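Local structure of MEM-A1 (6E0S) at residues V111-R122 with M139-V148. The protein is a subclass B3 metallo-beta-lactamase with bound zinc that probably hydrolyses the beta-lactam ring of antibiotics. Sequence-based numbering, arbitrary orientation. Where two conformers were deposited one is given.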
loop_
_atom_site.group_PDB
_atom_site.type_symbol
_atom_site.label_atom_id
_atom_site.label_comp_id
_atom_site.label_asym_id
_atom_site.label_seq_id
_atom_site.Cartn_x
_atom_site.Cartn_y
_atom_site.Cartn_z
ATOM N N VAL A 111 8.550 11.991 -1.076
ATOM C CA VAL A 111 8.163 10.576 -1.037
ATOM C C VAL A 111 8.535 10.008 0.326
ATOM O O VAL A 111 9.679 10.157 0.770
ATOM C CB VAL A 111 8.823 9.782 -2.181
ATOM C CG1 VAL A 111 8.656 8.273 -1.991
ATOM C CG2 VAL A 111 8.217 10.215 -3.501
ATOM N N LEU A 112 7.569 9.355 0.980
ATOM C CA LEU A 112 7.730 8.860 2.337
ATOM C C LEU A 112 7.671 7.339 2.363
ATOM O O LEU A 112 6.808 6.722 1.720
ATOM C CB LEU A 112 6.635 9.458 3.240
ATOM C CG LEU A 112 6.542 10.975 3.336
ATOM C CD1 LEU A 112 5.485 11.354 4.361
ATOM C CD2 LEU A 112 7.871 11.582 3.728
ATOM N N ALA A 113 8.518 6.749 3.204
ATOM C CA ALA A 113 8.603 5.304 3.355
ATOM C C ALA A 113 9.238 4.986 4.705
ATOM O O ALA A 113 9.821 5.852 5.367
ATOM C CB ALA A 113 9.439 4.664 2.214
ATOM N N SER A 114 9.153 3.714 5.090
ATOM C CA SER A 114 9.925 3.248 6.233
ATOM C C SER A 114 11.424 3.427 5.997
ATOM O O SER A 114 11.900 3.645 4.874
ATOM C CB SER A 114 9.658 1.766 6.500
ATOM O OG SER A 114 10.065 1.019 5.360
ATOM N N VAL A 115 12.197 3.270 7.076
ATOM C CA VAL A 115 13.646 3.374 6.939
ATOM C C VAL A 115 14.166 2.359 5.924
ATOM O O VAL A 115 14.955 2.692 5.028
ATOM C CB VAL A 115 14.319 3.201 8.310
ATOM C CG1 VAL A 115 15.828 3.178 8.172
ATOM C CG2 VAL A 115 13.888 4.324 9.227
ATOM N N GLN A 116 13.715 1.111 6.022
ATOM C CA GLN A 116 14.197 0.109 5.075
ATOM C C GLN A 116 13.659 0.363 3.671
ATOM O O GLN A 116 14.384 0.193 2.681
ATOM C CB GLN A 116 13.807 -1.298 5.546
ATOM C CG GLN A 116 14.641 -1.792 6.751
ATOM C CD GLN A 116 16.129 -1.821 6.441
ATOM O OE1 GLN A 116 16.940 -1.291 7.202
ATOM N NE2 GLN A 116 16.491 -2.408 5.301
ATOM N N GLY A 117 12.385 0.719 3.562
ATOM C CA GLY A 117 11.812 0.972 2.246
ATOM C C GLY A 117 12.450 2.162 1.557
ATOM O O GLY A 117 12.683 2.140 0.337
ATOM N N GLU A 118 12.746 3.211 2.330
ATOM C CA GLU A 118 13.339 4.417 1.770
ATOM C C GLU A 118 14.655 4.111 1.069
ATOM O O GLU A 118 14.972 4.728 0.050
ATOM C CB GLU A 118 13.540 5.465 2.875
ATOM C CG GLU A 118 13.808 6.873 2.338
ATOM C CD GLU A 118 15.274 7.129 2.065
ATOM O OE1 GLU A 118 16.109 6.351 2.561
ATOM O OE2 GLU A 118 15.602 8.101 1.341
ATOM N N LYS A 119 15.431 3.159 1.607
ATOM C CA LYS A 119 16.734 2.850 1.019
ATOM C C LYS A 119 16.585 2.300 -0.383
ATOM O O LYS A 119 17.340 2.681 -1.287
ATOM C CB LYS A 119 17.492 1.847 1.881
ATOM C CG LYS A 119 18.018 2.448 3.152
ATOM C CD LYS A 119 18.884 1.466 3.903
ATOM C CE LYS A 119 18.038 0.421 4.594
ATOM N NZ LYS A 119 18.621 0.081 5.937
ATOM N N VAL A 120 15.621 1.403 -0.578
ATOM C CA VAL A 120 15.361 0.857 -1.907
ATOM C C VAL A 120 14.798 1.923 -2.833
ATOM O O VAL A 120 15.143 1.973 -4.020
ATOM C CB VAL A 120 14.414 -0.354 -1.816
ATOM C CG1 VAL A 120 13.994 -0.839 -3.230
ATOM C CG2 VAL A 120 15.105 -1.472 -1.081
ATOM N N LEU A 121 13.875 2.750 -2.340
ATOM C CA LEU A 121 13.308 3.758 -3.227
ATOM C C LEU A 121 14.386 4.697 -3.729
ATOM O O LEU A 121 14.392 5.087 -4.901
ATOM C CB LEU A 121 12.206 4.552 -2.514
ATOM C CG LEU A 121 10.996 3.732 -2.062
ATOM C CD1 LEU A 121 9.864 4.636 -1.638
ATOM C CD2 LEU A 121 10.538 2.756 -3.146
ATOM N N ARG A 122 15.299 5.091 -2.851
ATOM C CA ARG A 122 16.320 6.059 -3.240
ATOM C C ARG A 122 17.267 5.492 -4.295
ATOM O O ARG A 122 17.704 6.215 -5.202
ATOM C CB ARG A 122 17.090 6.480 -1.992
ATOM C CG ARG A 122 17.651 7.862 -2.026
ATOM C CD ARG A 122 18.202 8.214 -0.667
ATOM N NE ARG A 122 18.042 9.623 -0.350
ATOM C CZ ARG A 122 18.695 10.228 0.635
ATOM N NH1 ARG A 122 19.546 9.533 1.382
ATOM N NH2 ARG A 122 18.502 11.522 0.876
ATOM N N MET A 139 14.088 -0.295 -10.159
ATOM C CA MET A 139 13.232 0.854 -10.395
ATOM C C MET A 139 14.091 2.087 -10.647
ATOM O O MET A 139 15.276 2.113 -10.307
ATOM C CB MET A 139 12.301 1.105 -9.200
ATOM C CG MET A 139 11.332 -0.052 -8.915
ATOM S SD MET A 139 10.306 0.241 -7.445
ATOM C CE MET A 139 11.562 0.221 -6.139
ATOM N N THR A 140 13.478 3.108 -11.250
ATOM C CA THR A 140 14.144 4.401 -11.394
ATOM C C THR A 140 14.358 5.017 -10.015
ATOM O O THR A 140 13.413 5.103 -9.235
ATOM C CB THR A 140 13.321 5.368 -12.241
ATOM O OG1 THR A 140 13.121 4.806 -13.534
ATOM C CG2 THR A 140 14.084 6.697 -12.407
ATOM N N PRO A 141 15.574 5.446 -9.682
ATOM C CA PRO A 141 15.805 6.067 -8.368
ATOM C C PRO A 141 14.860 7.230 -8.129
ATOM O O PRO A 141 14.501 7.957 -9.052
ATOM C CB PRO A 141 17.255 6.538 -8.452
ATOM C CG PRO A 141 17.880 5.630 -9.470
ATOM C CD PRO A 141 16.804 5.382 -10.488
ATOM N N VAL A 142 14.461 7.391 -6.866
ATOM C CA VAL A 142 13.514 8.421 -6.439
ATOM C C VAL A 142 14.269 9.400 -5.561
ATOM O O VAL A 142 14.951 8.987 -4.616
ATOM C CB VAL A 142 12.320 7.823 -5.679
ATOM C CG1 VAL A 142 11.445 8.964 -5.077
ATOM C CG2 VAL A 142 11.479 6.945 -6.596
ATOM N N ALA A 143 14.155 10.689 -5.877
ATOM C CA ALA A 143 14.780 11.737 -5.093
ATOM C C ALA A 143 13.770 12.286 -4.088
ATOM O O ALA A 143 12.609 11.891 -4.085
ATOM C CB ALA A 143 15.301 12.840 -6.009
ATOM N N ASN A 144 14.207 13.225 -3.244
ATOM C CA ASN A 144 13.315 13.925 -2.312
ATOM C C ASN A 144 12.521 12.933 -1.454
ATOM O O ASN A 144 11.302 13.041 -1.286
ATOM C CB ASN A 144 12.379 14.882 -3.064
ATOM C CG ASN A 144 13.112 16.067 -3.717
ATOM O OD1 ASN A 144 14.286 16.376 -3.419
ATOM N ND2 ASN A 144 12.403 16.763 -4.603
ATOM N N THR A 145 13.221 11.952 -0.886
ATOM C CA THR A 145 12.567 10.994 -0.002
ATOM C C THR A 145 12.779 11.391 1.456
ATOM O O THR A 145 13.635 12.211 1.789
ATOM C CB THR A 145 13.079 9.559 -0.217
ATOM O OG1 THR A 145 14.489 9.509 0.052
ATOM C CG2 THR A 145 12.837 9.095 -1.643
ATOM N N ARG A 146 11.977 10.792 2.330
ATOM C CA ARG A 146 12.152 10.979 3.765
ATOM C C ARG A 146 11.661 9.711 4.447
ATOM O O ARG A 146 10.595 9.209 4.097
ATOM C CB ARG A 146 11.366 12.188 4.279
ATOM C CG ARG A 146 11.342 12.307 5.789
ATOM C CD ARG A 146 11.027 13.742 6.266
ATOM N NE ARG A 146 9.842 14.315 5.627
ATOM C CZ ARG A 146 8.596 14.152 6.074
ATOM N NH1 ARG A 146 8.359 13.433 7.158
ATOM N NH2 ARG A 146 7.579 14.716 5.432
ATOM N N ALA A 147 12.424 9.195 5.403
ATOM C CA ALA A 147 11.983 8.000 6.116
ATOM C C ALA A 147 11.008 8.409 7.201
ATOM O O ALA A 147 11.167 9.471 7.817
ATOM C CB ALA A 147 13.168 7.270 6.752
ATOM N N VAL A 148 10.001 7.568 7.444
ATOM C CA VAL A 148 9.110 7.744 8.588
ATOM C C VAL A 148 9.330 6.591 9.553
ATOM O O VAL A 148 9.658 5.462 9.149
ATOM C CB VAL A 148 7.629 7.824 8.175
ATOM C CG1 VAL A 148 7.389 9.031 7.210
ATOM C CG2 VAL A 148 7.163 6.530 7.523
HETATM O O HOH W 1 16.383 10.785 3.164
HETATM O O HOH W 2 13.225 3.468 -6.849
HETATM O O HOH W 3 17.818 8.917 -5.296
HETATM O O HOH W 4 16.302 12.285 -0.657
HETATM O O HOH W 5 15.822 10.463 -2.310
#
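A beta-alpha-beta unit of the metallo-beta-lactamase fold brings V111 and L112 beside T145 and R146: strand 145-148, outermost in its sheet, runs parallel to strand 110-114. V111 N donates to N144 O (3.0 Å), V111 O accepts from R146 N, and A113 O takes V148 N at 2.7 Å; the return bond from A113 N to R146 O is weak. On one face L112 CD2 sits over the centre of the R146 guanidinium, 3.6 Å from CZ; the two side chains run alongside each other, and the bend at chi3 (50°) lays the guanidinium against the leucine methyl. The other face carries V111, A113, T145 and A147 and is covered by helix 115-123, which runs back nearly antiparallel to strand 145-148. There V115 CG2 touches A147 CB (3.9 Å). R122 reaches toward T145 OG1 through water 5, which accepts from R122 NE and donates to V142 O. L121 O accepts hydrogen bonds from V142 N (3.0 Å) and from water 2, which also donates to T140 O. The V142 and V111 side chains cross at about a right angle, CG1 of V142 3.8 Å from CG2 of V111, while M139 CE bridges V120 CG1 and L121 CD2 (3.9 and 4.1 Å), beside A97 of helix 94-97.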